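Local coordinates for activator of Hsp90 ATPase homologue 1/2-like C-terminal domain-containing protein (Mycobacterium smegmatis, PDB 3UID) that is a toxin of the AHA1 family with a helix-grip (Bet v 1-like) fold, structurally homologous to tuberculosis Rv2035, and may be connected with the hypoxic response, at residues T50-D55 against R61-M66; Q30-P35 against H87-L92; G76-T81 against N111-T116; A19-P24 against N153-L158. All coordinates share one frame; numbering follows the deposited sequence. Where two conformers were deposited one is given.

Contact 1: T50-D55 against R61-M66; sequences TVVDHD and RVTYFM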
# COMPACT_ATOMS: atom_id res chain seq x y z
N THR A 50 3.46 8.29 9.17
CA THR A 50 3.55 9.65 8.66
C THR A 50 3.79 9.58 7.16
O THR A 50 4.69 8.87 6.69
CB THR A 50 4.71 10.39 9.30
OG1 THR A 50 4.52 10.45 10.72
CG2 THR A 50 4.81 11.81 8.75
N VAL A 51 3.00 10.32 6.40
CA VAL A 51 3.31 10.54 4.99
C VAL A 51 4.07 11.86 4.92
O VAL A 51 3.56 12.91 5.31
CB VAL A 51 2.05 10.54 4.10
CG1 VAL A 51 2.36 11.02 2.68
CG2 VAL A 51 1.43 9.14 4.09
N VAL A 52 5.32 11.77 4.48
CA VAL A 52 6.22 12.91 4.50
C VAL A 52 6.10 13.71 3.21
O VAL A 52 5.50 14.79 3.20
CB VAL A 52 7.67 12.46 4.81
CG1 VAL A 52 8.62 13.66 4.80
CG2 VAL A 52 7.71 11.77 6.18
N ASP A 53 6.64 13.18 2.12
CA ASP A 53 6.46 13.80 0.82
C ASP A 53 5.44 12.99 0.04
O ASP A 53 5.35 11.78 0.22
CB ASP A 53 7.78 13.84 0.03
CG ASP A 53 8.83 14.69 0.70
OD1 ASP A 53 8.47 15.70 1.33
OD2 ASP A 53 10.02 14.34 0.58
N HIS A 54 4.68 13.66 -0.81
CA HIS A 54 3.65 12.98 -1.58
C HIS A 54 3.35 13.77 -2.86
O HIS A 54 2.90 14.91 -2.81
CB HIS A 54 2.39 12.84 -0.71
CG HIS A 54 1.24 12.16 -1.39
ND1 HIS A 54 0.46 12.78 -2.34
CD2 HIS A 54 0.72 10.92 -1.22
CE1 HIS A 54 -0.48 11.95 -2.75
NE2 HIS A 54 -0.35 10.81 -2.09
N ASP A 55 3.61 13.14 -4.00
CA ASP A 55 3.36 13.74 -5.30
C ASP A 55 2.87 12.61 -6.20
O ASP A 55 3.68 11.88 -6.77
CB ASP A 55 4.67 14.32 -5.81
CG ASP A 55 4.54 15.02 -7.15
OD1 ASP A 55 3.41 15.18 -7.67
OD2 ASP A 55 5.60 15.42 -7.68
N ARG A 61 7.32 11.25 -6.10
CA ARG A 61 7.69 10.36 -5.01
C ARG A 61 6.69 10.46 -3.87
O ARG A 61 6.09 11.51 -3.62
CB ARG A 61 9.08 10.72 -4.48
CG ARG A 61 10.20 10.29 -5.36
CD ARG A 61 11.52 10.35 -4.62
NE ARG A 61 12.62 9.96 -5.49
CZ ARG A 61 13.44 8.95 -5.26
NH1 ARG A 61 13.32 8.22 -4.15
NH2 ARG A 61 14.41 8.68 -6.12
N VAL A 62 6.51 9.34 -3.18
CA VAL A 62 5.84 9.33 -1.88
C VAL A 62 6.83 8.77 -0.88
O VAL A 62 7.41 7.70 -1.11
CB VAL A 62 4.58 8.46 -1.87
CG1 VAL A 62 3.93 8.48 -0.48
CG2 VAL A 62 3.60 8.94 -2.94
N THR A 63 7.04 9.47 0.22
CA THR A 63 7.94 8.97 1.27
C THR A 63 7.19 8.86 2.58
O THR A 63 6.33 9.68 2.88
CB THR A 63 9.18 9.86 1.44
OG1 THR A 63 8.78 11.19 1.84
CG2 THR A 63 9.94 9.93 0.13
N TYR A 64 7.48 7.83 3.36
CA TYR A 64 6.64 7.54 4.52
C TYR A 64 7.37 6.84 5.66
O TYR A 64 8.38 6.15 5.45
CB TYR A 64 5.45 6.67 4.10
CG TYR A 64 5.86 5.37 3.44
CD1 TYR A 64 5.87 5.26 2.06
CD2 TYR A 64 6.29 4.28 4.20
CE1 TYR A 64 6.26 4.08 1.44
CE2 TYR A 64 6.69 3.10 3.59
CZ TYR A 64 6.66 3.01 2.21
OH TYR A 64 7.06 1.85 1.59
N PHE A 65 6.84 7.02 6.87
CA PHE A 65 7.23 6.21 8.01
C PHE A 65 6.04 5.35 8.40
O PHE A 65 4.90 5.81 8.36
CB PHE A 65 7.60 7.08 9.22
CG PHE A 65 8.76 8.00 8.98
CD1 PHE A 65 9.93 7.53 8.41
CD2 PHE A 65 8.68 9.34 9.33
CE1 PHE A 65 11.00 8.37 8.20
CE2 PHE A 65 9.76 10.19 9.13
CZ PHE A 65 10.92 9.71 8.55
N MET A 66 6.33 4.12 8.80
CA MET A 66 5.30 3.24 9.30
C MET A 66 5.79 2.56 10.56
O MET A 66 6.99 2.57 10.86
CB MET A 66 4.93 2.17 8.27
CG MET A 66 4.33 2.71 6.99
SD MET A 66 4.04 1.37 5.82
CE MET A 66 2.93 0.34 6.77
O HOH W 1 8.02 14.33 -6.20

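Contact 2: Q30-P35 against H87-L92; sequences QIYADP and HSFSFL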
# COMPACT_ATOMS: atom_id res chain seq x y z
N GLN A 30 -9.13 8.72 -3.72
CA GLN A 30 -8.74 9.84 -2.86
C GLN A 30 -8.01 9.42 -1.58
O GLN A 30 -7.31 10.24 -0.97
CB GLN A 30 -9.95 10.71 -2.53
CG GLN A 30 -10.52 11.43 -3.73
CD GLN A 30 -9.53 12.37 -4.41
OE1 GLN A 30 -8.64 12.93 -3.76
NE2 GLN A 30 -9.67 12.54 -5.71
N ILE A 31 -8.19 8.17 -1.17
CA ILE A 31 -7.40 7.61 -0.06
C ILE A 31 -5.90 7.72 -0.38
O ILE A 31 -5.09 8.05 0.50
CB ILE A 31 -7.76 6.13 0.20
CG1 ILE A 31 -9.22 5.96 0.65
CG2 ILE A 31 -6.78 5.49 1.21
CD1 ILE A 31 -9.48 6.43 2.06
N TYR A 32 -5.54 7.44 -1.63
CA TYR A 32 -4.15 7.45 -2.07
C TYR A 32 -3.69 8.81 -2.59
O TYR A 32 -2.52 9.14 -2.49
CB TYR A 32 -3.93 6.35 -3.12
CG TYR A 32 -4.25 5.01 -2.51
CD1 TYR A 32 -3.31 4.33 -1.76
CD2 TYR A 32 -5.53 4.47 -2.63
CE1 TYR A 32 -3.63 3.12 -1.14
CE2 TYR A 32 -5.85 3.25 -2.03
CZ TYR A 32 -4.89 2.59 -1.29
OH TYR A 32 -5.21 1.40 -0.69
N ALA A 33 -4.64 9.59 -3.11
CA ALA A 33 -4.32 10.88 -3.70
C ALA A 33 -4.14 11.97 -2.65
O ALA A 33 -3.45 12.96 -2.89
CB ALA A 33 -5.40 11.27 -4.70
N ASP A 34 -4.78 11.81 -1.50
CA ASP A 34 -4.68 12.79 -0.41
C ASP A 34 -3.76 12.23 0.66
O ASP A 34 -4.10 11.23 1.31
CB ASP A 34 -6.06 13.04 0.18
CG ASP A 34 -6.04 14.04 1.33
OD1 ASP A 34 -4.95 14.43 1.80
OD2 ASP A 34 -7.15 14.42 1.77
N PRO A 35 -2.58 12.86 0.86
CA PRO A 35 -1.62 12.25 1.78
C PRO A 35 -2.10 12.18 3.23
O PRO A 35 -1.63 11.32 3.97
CB PRO A 35 -0.39 13.17 1.65
CG PRO A 35 -0.96 14.49 1.25
CD PRO A 35 -2.09 14.13 0.31
N HIS A 87 -8.56 4.83 -11.89
CA HIS A 87 -8.52 3.37 -11.96
C HIS A 87 -7.22 2.72 -11.55
O HIS A 87 -7.23 1.58 -11.11
CB HIS A 87 -8.95 2.87 -13.33
CG HIS A 87 -10.42 2.99 -13.58
ND1 HIS A 87 -10.95 3.87 -14.50
CD2 HIS A 87 -11.47 2.35 -13.01
CE1 HIS A 87 -12.27 3.76 -14.49
NE2 HIS A 87 -12.61 2.84 -13.60
N SER A 88 -6.09 3.41 -11.67
CA SER A 88 -4.83 2.73 -11.37
C SER A 88 -3.66 3.67 -11.18
O SER A 88 -3.66 4.77 -11.73
CB SER A 88 -4.51 1.76 -12.52
OG SER A 88 -3.44 0.88 -12.19
N PHE A 89 -2.69 3.25 -10.37
CA PHE A 89 -1.36 3.86 -10.38
C PHE A 89 -0.30 2.80 -10.17
O PHE A 89 -0.59 1.70 -9.68
CB PHE A 89 -1.23 5.08 -9.43
CG PHE A 89 -1.32 4.76 -7.96
CD1 PHE A 89 -0.17 4.55 -7.21
CD2 PHE A 89 -2.55 4.70 -7.31
CE1 PHE A 89 -0.23 4.28 -5.84
CE2 PHE A 89 -2.62 4.44 -5.94
CZ PHE A 89 -1.45 4.22 -5.20
N SER A 90 0.92 3.10 -10.60
CA SER A 90 2.01 2.13 -10.57
C SER A 90 3.24 2.78 -9.98
O SER A 90 3.45 3.98 -10.16
CB SER A 90 2.32 1.65 -11.99
OG SER A 90 1.18 1.04 -12.58
N PHE A 91 4.06 1.99 -9.30
CA PHE A 91 5.22 2.56 -8.62
C PHE A 91 6.24 1.52 -8.24
O PHE A 91 5.93 0.32 -8.12
CB PHE A 91 4.79 3.33 -7.35
CG PHE A 91 4.10 2.48 -6.31
CD1 PHE A 91 4.82 1.87 -5.29
CD2 PHE A 91 2.71 2.31 -6.36
CE1 PHE A 91 4.16 1.08 -4.33
CE2 PHE A 91 2.04 1.52 -5.41
CZ PHE A 91 2.77 0.93 -4.39
N LEU A 92 7.47 1.98 -8.05
CA LEU A 92 8.52 1.15 -7.48
C LEU A 92 8.61 1.47 -5.99
O LEU A 92 8.52 2.62 -5.58
CB LEU A 92 9.86 1.45 -8.16
CG LEU A 92 9.79 1.40 -9.69
CD1 LEU A 92 10.98 2.10 -10.32
CD2 LEU A 92 9.67 -0.04 -10.16

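Contact 3: G76-T81 against N111-T116; sequences GYWEIT and NVYTFT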
# COMPACT_ATOMS: atom_id res chain seq x y z
N GLY A 76 10.07 4.07 4.02
CA GLY A 76 9.97 3.56 2.67
C GLY A 76 9.68 4.69 1.72
O GLY A 76 9.39 5.82 2.14
N TYR A 77 9.78 4.40 0.43
CA TYR A 77 9.47 5.40 -0.57
C TYR A 77 8.88 4.74 -1.80
O TYR A 77 9.18 3.60 -2.11
CB TYR A 77 10.73 6.20 -0.94
CG TYR A 77 11.84 5.32 -1.48
CD1 TYR A 77 11.98 5.10 -2.84
CD2 TYR A 77 12.72 4.69 -0.62
CE1 TYR A 77 12.98 4.28 -3.34
CE2 TYR A 77 13.72 3.86 -1.11
CZ TYR A 77 13.85 3.67 -2.46
OH TYR A 77 14.85 2.85 -2.94
N TRP A 78 8.03 5.50 -2.48
CA TRP A 78 7.48 5.07 -3.76
C TRP A 78 8.02 6.00 -4.84
O TRP A 78 7.99 7.22 -4.69
CB TRP A 78 5.96 5.19 -3.74
CG TRP A 78 5.21 4.27 -2.83
CD1 TRP A 78 5.71 3.27 -2.04
CD2 TRP A 78 3.80 4.28 -2.61
NE1 TRP A 78 4.69 2.65 -1.36
CE2 TRP A 78 3.51 3.25 -1.69
CE3 TRP A 78 2.75 5.05 -3.13
CZ2 TRP A 78 2.21 3.00 -1.25
CZ3 TRP A 78 1.46 4.78 -2.70
CH2 TRP A 78 1.20 3.76 -1.78
N GLU A 79 8.52 5.42 -5.94
CA GLU A 79 8.78 6.20 -7.15
C GLU A 79 7.63 5.93 -8.10
O GLU A 79 7.48 4.82 -8.61
CB GLU A 79 10.12 5.80 -7.80
CG GLU A 79 11.33 5.99 -6.88
CD GLU A 79 12.64 5.62 -7.55
OE1 GLU A 79 12.66 5.30 -8.76
OE2 GLU A 79 13.68 5.66 -6.85
N ILE A 80 6.79 6.95 -8.32
CA ILE A 80 5.60 6.79 -9.14
C ILE A 80 5.96 6.70 -10.62
O ILE A 80 6.65 7.57 -11.15
CB ILE A 80 4.59 7.94 -8.92
CG1 ILE A 80 4.34 8.14 -7.42
CG2 ILE A 80 3.29 7.67 -9.65
CD1 ILE A 80 3.75 6.96 -6.70
N THR A 81 5.49 5.64 -11.28
CA THR A 81 5.78 5.46 -12.70
C THR A 81 4.60 5.71 -13.64
O THR A 81 4.79 6.08 -14.80
CB THR A 81 6.37 4.07 -12.98
OG1 THR A 81 5.43 3.07 -12.58
CG2 THR A 81 7.69 3.88 -12.22
N ASN A 111 4.95 -2.30 -8.43
CA ASN A 111 3.61 -2.40 -7.87
C ASN A 111 2.60 -1.76 -8.78
O ASN A 111 2.88 -0.72 -9.37
CB ASN A 111 3.57 -1.69 -6.53
CG ASN A 111 4.59 -2.23 -5.58
OD1 ASN A 111 5.77 -1.83 -5.59
ND2 ASN A 111 4.18 -3.18 -4.76
N VAL A 112 1.45 -2.41 -8.92
CA VAL A 112 0.31 -1.84 -9.63
C VAL A 112 -0.94 -1.95 -8.76
O VAL A 112 -1.35 -3.05 -8.38
CB VAL A 112 0.05 -2.53 -10.96
CG1 VAL A 112 -1.07 -1.80 -11.72
CG2 VAL A 112 1.31 -2.57 -11.79
N TYR A 113 -1.55 -0.81 -8.46
CA TYR A 113 -2.83 -0.78 -7.75
C TYR A 113 -3.94 -0.48 -8.74
O TYR A 113 -3.86 0.49 -9.49
CB TYR A 113 -2.83 0.34 -6.71
CG TYR A 113 -1.96 0.12 -5.49
CD1 TYR A 113 -1.01 -0.90 -5.44
CD2 TYR A 113 -2.09 0.96 -4.38
CE1 TYR A 113 -0.22 -1.08 -4.28
CE2 TYR A 113 -1.32 0.80 -3.25
CZ TYR A 113 -0.39 -0.22 -3.21
OH TYR A 113 0.38 -0.38 -2.08
N THR A 114 -4.97 -1.31 -8.73
CA THR A 114 -6.08 -1.15 -9.65
C THR A 114 -7.40 -1.12 -8.90
O THR A 114 -7.66 -1.98 -8.05
CB THR A 114 -6.06 -2.25 -10.72
OG1 THR A 114 -4.79 -2.22 -11.39
CG2 THR A 114 -7.17 -2.05 -11.73
N PHE A 115 -8.23 -0.12 -9.22
CA PHE A 115 -9.53 0.08 -8.57
C PHE A 115 -10.62 0.01 -9.63
O PHE A 115 -10.66 0.80 -10.57
CB PHE A 115 -9.56 1.45 -7.87
CG PHE A 115 -8.37 1.71 -7.00
CD1 PHE A 115 -8.16 0.96 -5.86
CD2 PHE A 115 -7.44 2.68 -7.34
CE1 PHE A 115 -7.06 1.17 -5.06
CE2 PHE A 115 -6.33 2.89 -6.54
CZ PHE A 115 -6.14 2.14 -5.40
N THR A 116 -11.51 -0.97 -9.49
CA THR A 116 -12.58 -1.12 -10.47
C THR A 116 -13.94 -1.25 -9.82
O THR A 116 -14.06 -1.69 -8.68
CB THR A 116 -12.31 -2.29 -11.42
OG1 THR A 116 -12.07 -3.48 -10.66
CG2 THR A 116 -11.08 -1.99 -12.28

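Contact 4: A19-P24 against N153-L158; sequences AEFAAP and NQIDAL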
# COMPACT_ATOMS: atom_id res chain seq x y z
N ALA A 19 -9.14 -6.54 -2.20
CA ALA A 19 -10.08 -6.04 -1.20
C ALA A 19 -11.35 -5.60 -1.88
O ALA A 19 -11.35 -5.32 -3.08
CB ALA A 19 -9.48 -4.84 -0.48
N GLU A 20 -12.43 -5.58 -1.11
CA GLU A 20 -13.67 -4.98 -1.55
C GLU A 20 -14.07 -3.87 -0.60
O GLU A 20 -14.02 -4.04 0.62
CB GLU A 20 -14.76 -6.04 -1.68
CG GLU A 20 -14.53 -6.95 -2.87
CD GLU A 20 -15.50 -8.11 -2.94
OE1 GLU A 20 -16.56 -8.05 -2.28
OE2 GLU A 20 -15.20 -9.09 -3.65
N PHE A 21 -14.43 -2.72 -1.16
CA PHE A 21 -14.77 -1.55 -0.35
C PHE A 21 -16.18 -1.08 -0.70
O PHE A 21 -16.54 -1.04 -1.87
CB PHE A 21 -13.80 -0.41 -0.64
CG PHE A 21 -12.37 -0.69 -0.25
CD1 PHE A 21 -12.04 -1.01 1.06
CD2 PHE A 21 -11.36 -0.60 -1.20
CE1 PHE A 21 -10.72 -1.25 1.42
CE2 PHE A 21 -10.03 -0.84 -0.85
CZ PHE A 21 -9.71 -1.17 0.46
N ALA A 22 -16.95 -0.69 0.31
CA ALA A 22 -18.32 -0.23 0.06
C ALA A 22 -18.34 1.28 -0.18
O ALA A 22 -18.93 2.04 0.59
CB ALA A 22 -19.24 -0.62 1.21
N ALA A 23 -17.67 1.69 -1.25
CA ALA A 23 -17.62 3.07 -1.67
C ALA A 23 -17.19 3.09 -3.13
O ALA A 23 -16.60 2.12 -3.63
CB ALA A 23 -16.63 3.87 -0.80
N PRO A 24 -17.48 4.19 -3.83
CA PRO A 24 -17.17 4.29 -5.26
C PRO A 24 -15.67 4.35 -5.53
O PRO A 24 -14.90 4.74 -4.65
CB PRO A 24 -17.84 5.60 -5.68
CG PRO A 24 -18.92 5.82 -4.67
CD PRO A 24 -18.39 5.27 -3.38
N ASN A 153 -8.45 -2.56 6.36
CA ASN A 153 -9.45 -2.43 7.41
C ASN A 153 -9.65 -0.98 7.84
O ASN A 153 -10.77 -0.59 8.15
CB ASN A 153 -9.13 -3.32 8.60
CG ASN A 153 -9.18 -4.78 8.24
OD1 ASN A 153 -9.93 -5.19 7.34
ND2 ASN A 153 -8.38 -5.59 8.93
N GLN A 154 -8.58 -0.19 7.86
CA GLN A 154 -8.73 1.22 8.19
C GLN A 154 -9.53 1.96 7.12
O GLN A 154 -10.33 2.84 7.44
CB GLN A 154 -7.38 1.91 8.45
CG GLN A 154 -6.70 1.45 9.75
CD GLN A 154 -7.58 1.65 10.97
OE1 GLN A 154 -8.11 2.73 11.20
NE2 GLN A 154 -7.76 0.59 11.74
N ILE A 155 -9.31 1.60 5.86
CA ILE A 155 -10.11 2.18 4.78
C ILE A 155 -11.58 1.84 5.00
O ILE A 155 -12.42 2.74 4.93
CB ILE A 155 -9.64 1.71 3.39
CG1 ILE A 155 -8.27 2.31 3.06
CG2 ILE A 155 -10.66 2.12 2.31
CD1 ILE A 155 -7.60 1.64 1.86
N ASP A 156 -11.89 0.58 5.29
CA ASP A 156 -13.27 0.20 5.61
C ASP A 156 -13.87 1.16 6.65
O ASP A 156 -15.00 1.63 6.50
CB ASP A 156 -13.37 -1.22 6.18
CG ASP A 156 -13.12 -2.31 5.14
OD1 ASP A 156 -12.68 -3.40 5.55
OD2 ASP A 156 -13.39 -2.09 3.95
N ALA A 157 -13.12 1.42 7.72
CA ALA A 157 -13.65 2.22 8.83
C ALA A 157 -13.98 3.64 8.40
O ALA A 157 -14.93 4.24 8.92
CB ALA A 157 -12.67 2.23 9.98
N LEU A 158 -13.21 4.18 7.46
CA LEU A 158 -13.41 5.54 6.99
C LEU A 158 -14.68 5.68 6.16
O LEU A 158 -15.19 6.79 6.01
CB LEU A 158 -12.25 6.02 6.12
CG LEU A 158 -10.86 6.16 6.74
CD1 LEU A 158 -9.97 6.85 5.74
CD2 LEU A 158 -10.90 6.95 8.04
O HOH W 2 -16.06 -1.40 3.02

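Contact 1: T50-D55 against R61-M66
Thr63, the residue most covered in this antiparallel pairing, faces Val52 and Asp53 together, and this two-to-one match defines a classic beta bulge. Its backbone O accepts from Val52 N at 2.8 Å, its N donates to Asp53 O, and its hydroxyl OG1 takes Asp53 N at 2.9 Å with an N-H...O angle of 154°. The hydroxyl thus serves the extra amide of the bulge; it is put there by a first torsion of 62°, which lodges OG1 between the backbone N and carbonyl carbon of Thr63. Asp53 lies alongside Thr63, pointing the same way. Phe65 forms a hydrogen-bonded pair with Thr50, whose O receives Phe65 N at 2.8 Å. The CE2 corner of the Phe65 ring meets Val52 CG2 at 3.9 Å, while CD2 approaches Thr50 CB. Beyond the bulge, His54 and Val62 form a non-hydrogen-bonded pair, with His54 CD2 3.9 Å from Val62 CG2. A water bridges Asp55 OD2 and Arg61 N near the turn. The hairpin forms one margin of the sheet: strand 50-54 is outermost, strand 61-67 pairs on its far side with strand 73-84, and helix 35-42 packs against Val51 and His54.

Contact 2: Q30-P35 against H87-L92
Tyr32 and Phe89 carry the whole contact, and their meeting is aromatic and apolar. The ring centroids lie 5.7 Å apart with planes inclined at 52°, an oblique pair that is neither a stack nor a T-shape. The Phe89 ring presents its CE2 and CZ atoms to the root of the tyrosine: CE2 stands 3.6 Å from Tyr32 CB and 3.8 Å from Tyr32 CG. Tyr32 CD1 sits at the phenylalanine edge, in the plane of that ring, 3.9 Å from CZ. Phe89 points off its strand toward the helix, and a first torsion of 68° settles which way the ring leans. The two side chains cross at about a right angle, both buried.

No hydrogen bond joins the segments, and the polar groups of Tyr32 are engaged elsewhere: its OH pairs with Tyr126 OH, and its backbone O accepts from His54 NE2. The hydroxyl end has an anchor separate from the hydrocarbon surface touching Phe89.

In this helix-to-sheet contact the last turn of helix 25-33 reaches strand 88-96 through Tyr32; that strand is hydrogen-bonded between strands 73-84 and 109-118, and Ile155 of helix 144-158 and Leu38 of helix 35-42 touch Tyr32.

Contact 3: G76-T81 against N111-T116
Trp78 and Tyr113 bridge two extended segments that are not paired with each other: their closest CA atoms, those of Trp78 and Asn111, are 9.4 Å apart. Strand 88-96 lies between, antiparallel to both, so they run in the same general sense; it hydrogen-bonds to Glu79 on one flank and Tyr113 on the other. No backbone bond joins 76-81 to 111-116; two long aromatic side chains reach past the intervening strand.

The benzo end of the indole does the touching. Trp78 CZ2 is 3.9 Å from Tyr113 OH, and Trp78 CH2 is 4.2 Å from Tyr113 CE2. The six-membered ring of Trp78 and the phenol have centroids 5.9 Å apart and planes at 79°, yet their approach is oblique, and the side chains cross at about a right angle.

Phe91 of the intervening strand links the pair, stacking on Trp78 and meeting Tyr113 edge-to-face; Tyr64 meets Trp78 and Tyr126 meets Tyr113, each edge-to-face, so the five rings form an aromatic cluster on one face of the helix-grip sheet. The direct pairing is dispersive and limited, burying 71 Å² in all: the tyrosine oxygen gives Trp78 van der Waals contact without a hydrogen bond.

Contact 4: A19-P24 against N153-L158
A carboxylate oxygen against the rim of a phenyl ring is the unusual feature here: Asp156 OD2 lies in the plane of the Phe21 ring, at its edge, 3.4 Å from CD1. The setting is the helix-grip fold of the Bet v 1-like (SRPBCC) group, in which the long C-terminal helix, here 144-158, packs against the curved antiparallel sheet. Strand 19-21 and the helical segment 153-158 run nearly parallel, with 9° between their directions and 9.2 Å between their axes.

Ile155 meets the same ring over a face. Its CG2 stands 3.8 Å from the ring centroid, 24° off the normal, a CH-pi contact displaced toward the CD1-CE1 side; the closest carbon is Phe21 CE1, at 3.5 Å. The delta methyl takes the neighbouring corner, CD1 of Ile155 reaching Phe21 CZ at 3.8 Å. The first torsion, with CG2 anti to the backbone N of Ile155, puts that methyl over the ring, and the extended second torsion carries CD1 on to CZ.

The Asp156 carboxylate plane is turned 66° from the ring plane, and the in-plane approach places its negative charge near the weakly positive C-H rim, which is probably mildly favourable. Around this pair, Ile28 of helix 25-33 and Tyr126 of strand 121-129 also touch Phe21, while Val41 of helix 35-42 touches Ile155.

Just past the strand, Ala22 centres an inverse gamma turn. A water accepts from Ala22 N at 2.9 Å and donates to Asp156 OD2, also at 2.9 Å.

How the contacts relate
All four contacts reach one antiparallel sheet. Along the chain, contact 4 closes the longest loop and encloses the others; contact 1 is nested within contact 2, while contacts 2 and 3 cross. Contacts 2 and 3 have centres about 6 Å apart and share neighbouring strands 73-84, 88-96 and 109-118. Contact 1 lies about 12 Å from contact 2 and 13 Å from contact 3, between centres, at the 50-54 margin. Contact 4 is about 21 Å from contact 1, toward the other margin, but touches contact 2 through Ile155 and Tyr32. Contacts 2 and 4 join helices to the sheet and contacts 1 and 3 join strands within it, consistent with a helix-grip fold; contact 2 touches all others.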